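PDB 4LIZ: actin-binding protein, cofilin/tropomyosin family protein, putative from Entamoeba histolytica, which binds actin filaments as a coactosin of the ADF family and stabilises F-actin, and may thereby contribute to phagocytosis and pseudopod formation. Local coordinates for residues 116-120 with 121-125; 100-103 with 104-108; 89-92 with 93-96; 46-49 with 50-54. All coordinates share one frame; numbering follows the deposited sequence. Where two conformers were deposited one is given.

Contact 1. Residues 116-120 with 121-125; sequences LHATS and LDDLV
Asp123 turns its carboxylate back onto the chain leaving strand 114-118, and OD2 takes two backbone N-H groups. Thr119 N lies 2.9 Å from Asp123 OD2, with a nearly straight N-H...O angle of 173° and an approach close to the C-O axis of the carboxylate. Ser120 N, 3.2 Å from the same Asp123 OD2, comes from above the carboxylate plane instead. A water donates to OD2 as well and also bonds Thr119 OG1, whose partner within the protein is Glu87.

Within the turn, Asp123 N bonds Ser120 O at 3.0 Å, while Ser120 OG accepts from Asp122 N in an ST turn, also at 3.0 Å, so Ser120 binds the 3-10 segment 121-123 through both its carbonyl and its hydroxyl. With CG anti to the carbonyl carbon (chi1 -69°), Asp123 directs its acid group toward the strand end.

Beneath this polar layer Ala118 CB packs 3.8 Å from Leu124 CG, and Leu124 rests further on Ile82 of strand 76-85 and on Leu55. Because two peptide N-H groups and a water all converge on one oxygen, the carboxylate of Asp123 is probably stabilised as the anion, which is consistent with a well-ordered turn out of strand 114-118.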
loop_
_atom_site.group_PDB
_atom_site.type_symbol
_atom_site.label_atom_id
_atom_site.label_comp_id
_atom_site.label_asym_id
_atom_site.label_seq_id
_atom_site.Cartn_x
_atom_site.Cartn_y
_atom_site.Cartn_z
ATOM N N LEU A 116 -5.623 4.969 1.752
ATOM C CA LEU A 116 -6.915 4.386 1.421
ATOM C C LEU A 116 -7.057 3.091 2.147
ATOM O O LEU A 116 -6.101 2.255 2.209
ATOM C CB LEU A 116 -7.068 4.079 -0.059
ATOM C CG LEU A 116 -6.681 5.253 -0.965
ATOM C CD1 LEU A 116 -6.119 4.903 -2.353
ATOM C CD2 LEU A 116 -7.811 6.219 -0.883
ATOM N N HIS A 117 -8.205 2.779 2.714
ATOM C CA HIS A 117 -8.523 1.516 3.184
ATOM C C HIS A 117 -9.559 0.858 2.226
ATOM O O HIS A 117 -10.634 1.487 1.935
ATOM C CB HIS A 117 -9.156 1.515 4.619
ATOM C CG HIS A 117 -9.459 0.170 5.142
ATOM N ND1 HIS A 117 -8.521 -0.809 5.383
ATOM C CD2 HIS A 117 -10.647 -0.438 5.372
ATOM C CE1 HIS A 117 -9.076 -1.908 5.784
ATOM N NE2 HIS A 117 -10.387 -1.701 5.782
ATOM N N ALA A 118 -9.337 -0.348 1.798
ATOM C CA ALA A 118 -10.199 -0.980 0.812
ATOM C C ALA A 118 -10.512 -2.386 1.260
ATOM O O ALA A 118 -9.747 -3.109 1.889
ATOM C CB ALA A 118 -9.454 -1.049 -0.552
ATOM N N THR A 119 -11.734 -2.801 0.918
ATOM C CA THR A 119 -12.201 -4.139 1.173
ATOM C C THR A 119 -12.659 -4.843 -0.125
ATOM O O THR A 119 -12.838 -5.998 -0.129
ATOM C CB THR A 119 -13.353 -4.180 2.227
ATOM O OG1 THR A 119 -14.505 -3.556 1.686
ATOM C CG2 THR A 119 -12.914 -3.485 3.535
ATOM N N SER A 120 -12.774 -4.069 -1.178
ATOM C CA SER A 120 -13.161 -4.545 -2.476
ATOM C C SER A 120 -12.349 -3.793 -3.538
ATOM O O SER A 120 -11.954 -2.705 -3.329
ATOM C CB SER A 120 -14.658 -4.275 -2.645
ATOM O OG SER A 120 -15.013 -3.979 -3.907
ATOM N N LEU A 121 -12.149 -4.440 -4.680
ATOM C CA LEU A 121 -11.482 -3.789 -5.779
ATOM C C LEU A 121 -12.212 -2.545 -6.276
ATOM O O LEU A 121 -11.584 -1.700 -6.782
ATOM C CB LEU A 121 -11.131 -4.761 -6.920
ATOM C CG LEU A 121 -10.190 -5.896 -6.552
ATOM C CD1 LEU A 121 -9.987 -6.835 -7.710
ATOM C CD2 LEU A 121 -8.837 -5.436 -6.024
ATOM N N ASP A 122 -13.514 -2.466 -6.088
ATOM C CA ASP A 122 -14.236 -1.291 -6.443
ATOM C C ASP A 122 -13.860 -0.088 -5.624
ATOM O O ASP A 122 -14.239 0.951 -5.962
ATOM C CB ASP A 122 -15.756 -1.521 -6.313
ATOM C CG ASP A 122 -16.303 -2.612 -7.270
ATOM O OD1 ASP A 122 -15.798 -2.787 -8.369
ATOM O OD2 ASP A 122 -17.292 -3.273 -6.925
ATOM N N ASP A 123 -13.178 -0.282 -4.498
ATOM C CA ASP A 123 -12.743 0.811 -3.677
ATOM C C ASP A 123 -11.515 1.488 -4.269
ATOM O O ASP A 123 -11.108 2.475 -3.790
ATOM C CB ASP A 123 -12.367 0.335 -2.251
ATOM C CG ASP A 123 -13.558 -0.121 -1.428
ATOM O OD1 ASP A 123 -14.647 0.385 -1.689
ATOM O OD2 ASP A 123 -13.394 -0.962 -0.588
ATOM N N LEU A 124 -10.898 0.856 -5.265
ATOM C CA LEU A 124 -9.608 1.292 -5.778
ATOM C C LEU A 124 -9.687 1.568 -7.277
ATOM O O LEU A 124 -9.596 0.683 -8.075
ATOM C CB LEU A 124 -8.538 0.213 -5.499
ATOM C CG LEU A 124 -8.299 -0.138 -4.021
ATOM C CD1 LEU A 124 -7.416 -1.364 -3.943
ATOM C CD2 LEU A 124 -7.662 1.037 -3.303
ATOM N N VAL A 125 -9.814 2.832 -7.588
ATOM C CA VAL A 125 -10.160 3.285 -8.970
ATOM C C VAL A 125 -9.229 4.355 -9.294
ATOM O O VAL A 125 -9.155 5.421 -8.675
ATOM C CB VAL A 125 -11.640 3.704 -9.083
ATOM C CG1 VAL A 125 -11.969 4.250 -10.496
ATOM C CG2 VAL A 125 -12.534 2.627 -8.680
HETATM O O HOH W 1 -14.826 -0.672 1.940
#

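Contact 2. Residues 100-103 with 104-108; sequences ILKG and DVKNV
Lys102 and Lys106, one helical turn apart on helix 92-108, run side by side and point the same way. Their methylenes do the touching: Lys102 CG is 4.0 Å from Lys106 CD, whereas the ammonium nitrogens Lys102 NZ and Lys106 NZ stand 6.8 Å apart. The first torsions differ, chi1 being -179° in Lys102 and -71° in Lys106, so that Lys106 starts beside its own backbone N and passes its CG over the Lys102 carbonyl. Both chains bend at chi3, and Lys106 NZ ends in a salt bridge with Glu115 of strand 114-118.

The second pair is apolar and crosses at a slant. Leu101 CD1 meets Val105 CG2 at 4.2 Å, and both residues pack on Phe62 of strand 60-69, which places this side of the helix against the sheet.

Elsewhere on the helix, Asp104 swings its carboxylate back toward the preceding turn. Its two oxygens bond the N terminus of the chain, OD1 to Met1 N and OD2 to Ser2 OG. The backbone follows the i to i+4 pattern, for example Val105 N to Leu101 O at 2.9 Å with an N-H...O angle of 162°.

In this beta-alpha-beta unit the apolar branches and the lysine methylenes thus meet the sheet, while the ammonium ends reach on toward strand 114-118. Their spacing and the salt bridge of Lys106 with Glu115 would be expected to weaken the repulsion between the two lysines.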
loop_
_atom_site.group_PDB
_atom_site.type_symbol
_atom_site.label_atom_id
_atom_site.label_comp_id
_atom_site.label_asym_id
_atom_site.label_seq_id
_atom_site.Cartn_x
_atom_site.Cartn_y
_atom_site.Cartn_z
ATOM N N ILE A 100 -4.095 -1.676 14.503
ATOM C CA ILE A 100 -2.845 -1.591 15.294
ATOM C C ILE A 100 -1.657 -1.970 14.323
ATOM O O ILE A 100 -0.610 -1.293 14.358
ATOM C CB ILE A 100 -2.866 -2.408 16.566
ATOM C CG1 ILE A 100 -1.754 -2.013 17.471
ATOM C CG2 ILE A 100 -2.991 -3.854 16.356
ATOM C CD1 ILE A 100 -1.864 -2.548 18.858
ATOM N N LEU A 101 -1.881 -2.959 13.454
ATOM C CA LEU A 101 -0.784 -3.372 12.528
ATOM C C LEU A 101 -0.568 -2.218 11.568
ATOM O O LEU A 101 0.586 -1.862 11.236
ATOM C CB LEU A 101 -1.188 -4.581 11.853
ATOM C CG LEU A 101 -0.214 -5.123 10.756
ATOM C CD1 LEU A 101 1.182 -5.254 11.299
ATOM C CD2 LEU A 101 -0.743 -6.438 10.260
ATOM N N LYS A 102 -1.595 -1.637 10.987
ATOM C CA LYS A 102 -1.537 -0.498 10.065
ATOM C C LYS A 102 -0.728 0.652 10.668
ATOM O O LYS A 102 0.061 1.286 9.985
ATOM C CB LYS A 102 -2.971 -0.055 9.728
ATOM C CG LYS A 102 -3.061 1.069 8.788
ATOM C CD LYS A 102 -4.544 1.698 8.841
ATOM C CE LYS A 102 -5.604 0.729 8.512
ATOM N NZ LYS A 102 -6.932 1.384 8.430
ATOM N N GLY A 103 -0.943 0.949 11.958
ATOM C CA GLY A 103 -0.230 2.012 12.594
ATOM C C GLY A 103 1.262 1.723 12.589
ATOM O O GLY A 103 2.080 2.651 12.347
ATOM N N ASP A 104 1.641 0.506 12.909
ATOM C CA ASP A 104 3.078 0.092 12.924
ATOM C C ASP A 104 3.598 0.223 11.479
ATOM O O ASP A 104 4.745 0.722 11.265
ATOM C CB ASP A 104 3.224 -1.258 13.410
ATOM C CG ASP A 104 3.077 -1.413 14.938
ATOM O OD1 ASP A 104 2.962 -0.403 15.641
ATOM O OD2 ASP A 104 3.182 -2.558 15.318
ATOM N N VAL A 105 2.864 -0.233 10.480
ATOM C CA VAL A 105 3.314 -0.178 9.108
ATOM C C VAL A 105 3.514 1.256 8.665
ATOM O O VAL A 105 4.505 1.595 8.013
ATOM C CB VAL A 105 2.340 -0.908 8.184
ATOM C CG1 VAL A 105 2.612 -0.608 6.677
ATOM C CG2 VAL A 105 2.316 -2.384 8.458
ATOM N N LYS A 106 2.629 2.169 9.022
ATOM C CA LYS A 106 2.760 3.564 8.710
ATOM C C LYS A 106 3.896 4.224 9.404
ATOM O O LYS A 106 4.422 5.219 8.808
ATOM C CB LYS A 106 1.427 4.310 9.031
ATOM C CG LYS A 106 0.277 4.024 8.126
ATOM C CD LYS A 106 -1.098 4.560 8.645
ATOM C CE LYS A 106 -1.104 5.981 8.861
ATOM N NZ LYS A 106 -2.464 6.394 9.258
ATOM N N ASN A 107 4.360 3.736 10.526
ATOM C CA ASN A 107 5.628 4.258 10.982
ATOM C C ASN A 107 6.891 3.942 10.222
ATOM O O ASN A 107 7.853 4.648 10.286
ATOM C CB ASN A 107 5.818 3.822 12.402
ATOM C CG ASN A 107 4.880 4.571 13.295
ATOM O OD1 ASN A 107 4.417 5.684 12.928
ATOM N ND2 ASN A 107 4.504 3.966 14.412
ATOM N N VAL A 108 6.815 2.941 9.385
ATOM C CA VAL A 108 7.895 2.663 8.452
ATOM C C VAL A 108 7.603 3.349 7.134
ATOM O O VAL A 108 8.551 3.919 6.513
ATOM C CB VAL A 108 8.039 1.131 8.219
ATOM C CG1 VAL A 108 9.136 0.801 7.160
ATOM C CG2 VAL A 108 8.187 0.393 9.522
HETATM O O HOH W 2 -0.201 0.857 15.998
HETATM O O HOH W 3 1.968 5.214 12.813
#

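Contact 3. Residues 89-92 with 93-96; sequences IKKP and KLRA
Arg95 leaves its backbone with CG anti to the carbonyl carbon (chi1 -58°) and then runs extended to NE, which carries the guanidinium back past the start of helix 92-108 to Ile89. In Ile89 the CG2 branch lies anti to the backbone N and reaches toward the aliphatic part of Arg95 and the end of Leu94. The motif is a helix N terminus: Lys91 occupies the N-cap position, Pro92 opens the first turn, and the loop from strand 76-85 folds against that turn.

Ile89 meets both neighbours by packing. Ile89 CG2 is 3.8 Å from Arg95 CG and 4.0 Å from Leu94 CD2, the side chains of Ile89 and Leu94 crossing at about a right angle. Separately, Ile89 CB makes van der Waals contact over one face of the guanidinium, 3.5 Å above its plane and displaced toward the rim.

Backbone bonds define the turn. Lys91 O accepts from Leu94 N at 2.9 Å, and more weakly from Arg95 N. The i to i+4 pattern that this weak bond begins continues with Ala96 N to Pro92 O at 3.0 Å. Proline suits this position, since its ring nitrogen has no hydrogen and an N-H in the first turn has no earlier helical carbonyl to bond.

The guanidinium also reaches backbone acceptors through NH2, which makes weak hydrogen bonds to Ile89 O and to Gly86 O. At its edge, a water lying in the guanidinium plane accepts from Arg95 NE at 2.8 Å and donates to Ile89 O at 2.9 Å.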
loop_
_atom_site.group_PDB
_atom_site.type_symbol
_atom_site.label_atom_id
_atom_site.label_comp_id
_atom_site.label_asym_id
_atom_site.label_seq_id
_atom_site.Cartn_x
_atom_site.Cartn_y
_atom_site.Cartn_z
ATOM N N ILE A 89 -11.852 -12.782 4.239
ATOM C CA ILE A 89 -11.016 -13.167 5.353
ATOM C C ILE A 89 -11.857 -14.047 6.331
ATOM O O ILE A 89 -12.997 -13.657 6.693
ATOM C CB ILE A 89 -10.508 -11.894 6.096
ATOM C CG1 ILE A 89 -9.384 -11.174 5.307
ATOM C CG2 ILE A 89 -9.929 -12.311 7.417
ATOM C CD1 ILE A 89 -9.078 -9.811 5.863
ATOM N N LYS A 90 -11.282 -15.155 6.666
ATOM C CA LYS A 90 -12.021 -16.171 7.456
ATOM C C LYS A 90 -11.945 -15.872 8.921
ATOM O O LYS A 90 -12.909 -16.155 9.616
ATOM C CB LYS A 90 -11.446 -17.590 7.162
ATOM C CG LYS A 90 -11.691 -18.109 5.729
ATOM C CD LYS A 90 -13.078 -17.824 5.129
ATOM C CE LYS A 90 -13.181 -18.213 3.608
ATOM N NZ LYS A 90 -12.770 -17.222 2.491
ATOM N N LYS A 91 -10.846 -15.326 9.420
ATOM C CA LYS A 91 -10.679 -15.134 10.885
ATOM C C LYS A 91 -10.952 -13.714 11.322
ATOM O O LYS A 91 -10.136 -12.823 11.028
ATOM C CB LYS A 91 -9.325 -15.529 11.278
ATOM C CG LYS A 91 -8.987 -16.986 10.843
ATOM C CD LYS A 91 -7.711 -17.526 11.453
ATOM C CE LYS A 91 -6.483 -16.641 11.190
ATOM N NZ LYS A 91 -6.236 -16.216 9.765
ATOM N N PRO A 92 -12.000 -13.510 12.142
ATOM C CA PRO A 92 -12.249 -12.111 12.538
ATOM C C PRO A 92 -11.143 -11.575 13.490
ATOM O O PRO A 92 -10.991 -10.343 13.493
ATOM C CB PRO A 92 -13.685 -12.114 13.158
ATOM C CG PRO A 92 -14.027 -13.533 13.338
ATOM C CD PRO A 92 -13.148 -14.398 12.467
ATOM N N LYS A 93 -10.357 -12.456 14.143
ATOM C CA LYS A 93 -9.287 -11.981 14.957
ATOM C C LYS A 93 -8.204 -11.326 14.039
ATOM O O LYS A 93 -7.572 -10.354 14.412
ATOM C CB LYS A 93 -8.598 -13.048 15.832
ATOM C CG LYS A 93 -9.389 -13.867 16.835
ATOM C CD LYS A 93 -10.452 -13.112 17.605
ATOM C CE LYS A 93 -11.055 -14.075 18.662
ATOM N NZ LYS A 93 -12.465 -13.775 18.959
ATOM N N LEU A 94 -8.023 -11.835 12.813
ATOM C CA LEU A 94 -7.058 -11.225 11.932
ATOM C C LEU A 94 -7.609 -9.831 11.478
ATOM O O LEU A 94 -6.901 -8.828 11.411
ATOM C CB LEU A 94 -6.851 -12.126 10.675
ATOM C CG LEU A 94 -5.924 -11.561 9.567
ATOM C CD1 LEU A 94 -4.548 -11.384 10.073
ATOM C CD2 LEU A 94 -5.991 -12.453 8.332
ATOM N N ARG A 95 -8.879 -9.691 11.096
ATOM C CA ARG A 95 -9.484 -8.399 10.818
ATOM C C ARG A 95 -9.260 -7.348 11.940
ATOM O O ARG A 95 -8.989 -6.215 11.659
ATOM C CB ARG A 95 -11.010 -8.574 10.573
ATOM C CG ARG A 95 -11.474 -9.512 9.454
ATOM C CD ARG A 95 -13.041 -9.442 9.287
ATOM N NE ARG A 95 -13.429 -10.215 8.163
ATOM C CZ ARG A 95 -13.403 -9.705 6.929
ATOM N NH1 ARG A 95 -13.151 -8.471 6.776
ATOM N NH2 ARG A 95 -13.815 -10.432 5.918
ATOM N N ALA A 96 -9.380 -7.872 13.141
ATOM C CA ALA A 96 -9.270 -6.952 14.313
ATOM C C ALA A 96 -7.925 -6.380 14.494
ATOM O O ALA A 96 -7.846 -5.314 15.147
ATOM C CB ALA A 96 -9.818 -7.579 15.564
HETATM O O HOH W 4 -13.791 -12.743 9.304
#

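Contact 4. Residues 46-49 with 50-54; sequences GGLE and EVKAA
Glu50 reaches back to the residue before the helix, where its OE1 accepts from Gly47 N at 2.9 Å with an N-H...O angle of 172°. The donor arrives on the anti side of the carboxylate, 33° out of its plane. The bend that makes this possible is at chi2 of Glu50 (72°), which folds the chain back over Gly46, whose CA is 3.3 Å from Glu50 OE1.

Backbone bonds take up the carbonyls of the first turn: Val51 N to Gly47 O at 3.0 Å, followed by Lys52 N to Leu48 O and Ala53 N to Glu49 O.

Charged and apolar contacts meet at Lys52. In one of its two conformers Glu49 lies alongside it, Glu49 OE1 making a long and doubtful salt bridge with Lys52 NZ (3.6 Å). The firmer partner of NZ is Leu124 O, to which it hydrogen-bonds. The aliphatic stem of Lys52 also packs on Leu48, Lys52 CD lying 3.8 Å from Leu48 CG. Leu48 and Val51 both pack on Tyr65 of strand 60-69.

With Gly47 as N-cap and its N-H bonded by the glutamate three residues on, the arrangement has the side-chain-to-backbone half of a capping box, here opening helix 48-54 of the ADF-homology fold.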
loop_
_atom_site.group_PDB
_atom_site.type_symbol
_atom_site.label_atom_id
_atom_site.label_comp_id
_atom_site.label_asym_id
_atom_site.label_seq_id
_atom_site.Cartn_x
_atom_site.Cartn_y
_atom_site.Cartn_z
ATOM N N GLY A 46 5.150 -0.882 -12.209
ATOM C CA GLY A 46 3.700 -0.795 -12.298
ATOM C C GLY A 46 3.179 0.140 -11.231
ATOM O O GLY A 46 3.889 0.890 -10.583
ATOM N N GLY A 47 1.906 0.094 -11.119
ATOM C CA GLY A 47 1.151 1.010 -10.247
ATOM C C GLY A 47 -0.112 0.276 -9.754
ATOM O O GLY A 47 -0.130 -0.852 -9.431
ATOM N N LEU A 48 -1.173 1.106 -9.731
ATOM C CA LEU A 48 -2.448 0.622 -9.203
ATOM C C LEU A 48 -2.957 -0.721 -9.771
ATOM O O LEU A 48 -3.403 -1.622 -9.063
ATOM C CB LEU A 48 -3.538 1.695 -9.276
ATOM C CG LEU A 48 -4.851 1.252 -8.643
ATOM C CD1 LEU A 48 -4.712 1.117 -7.136
ATOM C CD2 LEU A 48 -5.951 2.282 -9.025
ATOM N N GLU A 49 -2.929 -0.856 -11.105
ATOM C CA GLU A 49 -3.435 -2.082 -11.656
ATOM C C GLU A 49 -2.653 -3.326 -11.195
ATOM O O GLU A 49 -3.185 -4.339 -10.948
ATOM C CB GLU A 49 -3.736 -1.988 -13.180
ATOM C CG GLU A 49 -4.591 -0.719 -13.506
ATOM C CD GLU A 49 -5.958 -0.546 -12.726
ATOM O OE1 GLU A 49 -6.653 -1.512 -12.379
ATOM O OE2 GLU A 49 -6.298 0.636 -12.418
ATOM N N GLU A 50 -1.347 -3.173 -11.133
ATOM C CA GLU A 50 -0.491 -4.239 -10.649
ATOM C C GLU A 50 -0.739 -4.585 -9.161
ATOM O O GLU A 50 -0.760 -5.707 -8.771
ATOM C CB GLU A 50 0.968 -3.887 -10.871
ATOM C CG GLU A 50 1.436 -3.993 -12.306
ATOM C CD GLU A 50 0.908 -2.907 -13.235
ATOM O OE1 GLU A 50 0.592 -1.814 -12.847
ATOM O OE2 GLU A 50 0.809 -3.179 -14.423
ATOM N N VAL A 51 -0.949 -3.555 -8.372
ATOM C CA VAL A 51 -1.301 -3.763 -7.000
ATOM C C VAL A 51 -2.629 -4.522 -6.907
ATOM O O VAL A 51 -2.743 -5.453 -6.210
ATOM C CB VAL A 51 -1.420 -2.375 -6.301
ATOM C CG1 VAL A 51 -2.192 -2.411 -4.987
ATOM C CG2 VAL A 51 -0.065 -1.735 -6.107
ATOM N N LYS A 52 -3.601 -4.083 -7.686
ATOM C CA LYS A 52 -4.930 -4.667 -7.602
ATOM C C LYS A 52 -4.865 -6.129 -7.977
ATOM O O LYS A 52 -5.486 -6.902 -7.365
ATOM C CB LYS A 52 -5.946 -3.898 -8.452
ATOM C CG LYS A 52 -6.409 -2.598 -7.833
ATOM C CD LYS A 52 -7.222 -1.742 -8.782
ATOM C CE LYS A 52 -8.591 -2.319 -9.034
ATOM N NZ LYS A 52 -9.276 -1.360 -9.924
ATOM N N ALA A 53 -4.055 -6.459 -8.975
ATOM C CA ALA A 53 -3.905 -7.834 -9.327
ATOM C C ALA A 53 -3.390 -8.772 -8.299
ATOM O O ALA A 53 -3.622 -9.976 -8.286
ATOM C CB ALA A 53 -3.015 -7.925 -10.578
ATOM N N ALA A 54 -2.618 -8.206 -7.358
ATOM C CA ALA A 54 -2.053 -8.914 -6.251
ATOM C C ALA A 54 -2.895 -8.998 -4.966
ATOM O O ALA A 54 -2.544 -9.788 -4.086
ATOM C CB ALA A 54 -0.647 -8.341 -5.891
#

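In the fold
From the N terminus, contact 4 comes first, opening helix 48-54 after strand 37-44. Strands 60-69 and 76-85 follow; contact 3 then closes the loop into helix 92-108, and contact 2 lies further along that same helix, their centres about 17 Å apart. Contact 1 closes the turn from edge strand 114-118 toward helix 126-137. The four are in series, none nesting or crossing. Space brings distant ones together: contact 4 touches contact 1 through Lys52 NZ and Leu124 O, and contact 2 meets contact 1 where Lys102 packs against His117. Contacts 2 and 4 lie on opposite sides of the chain's centre, flanking the five-stranded mixed sheet.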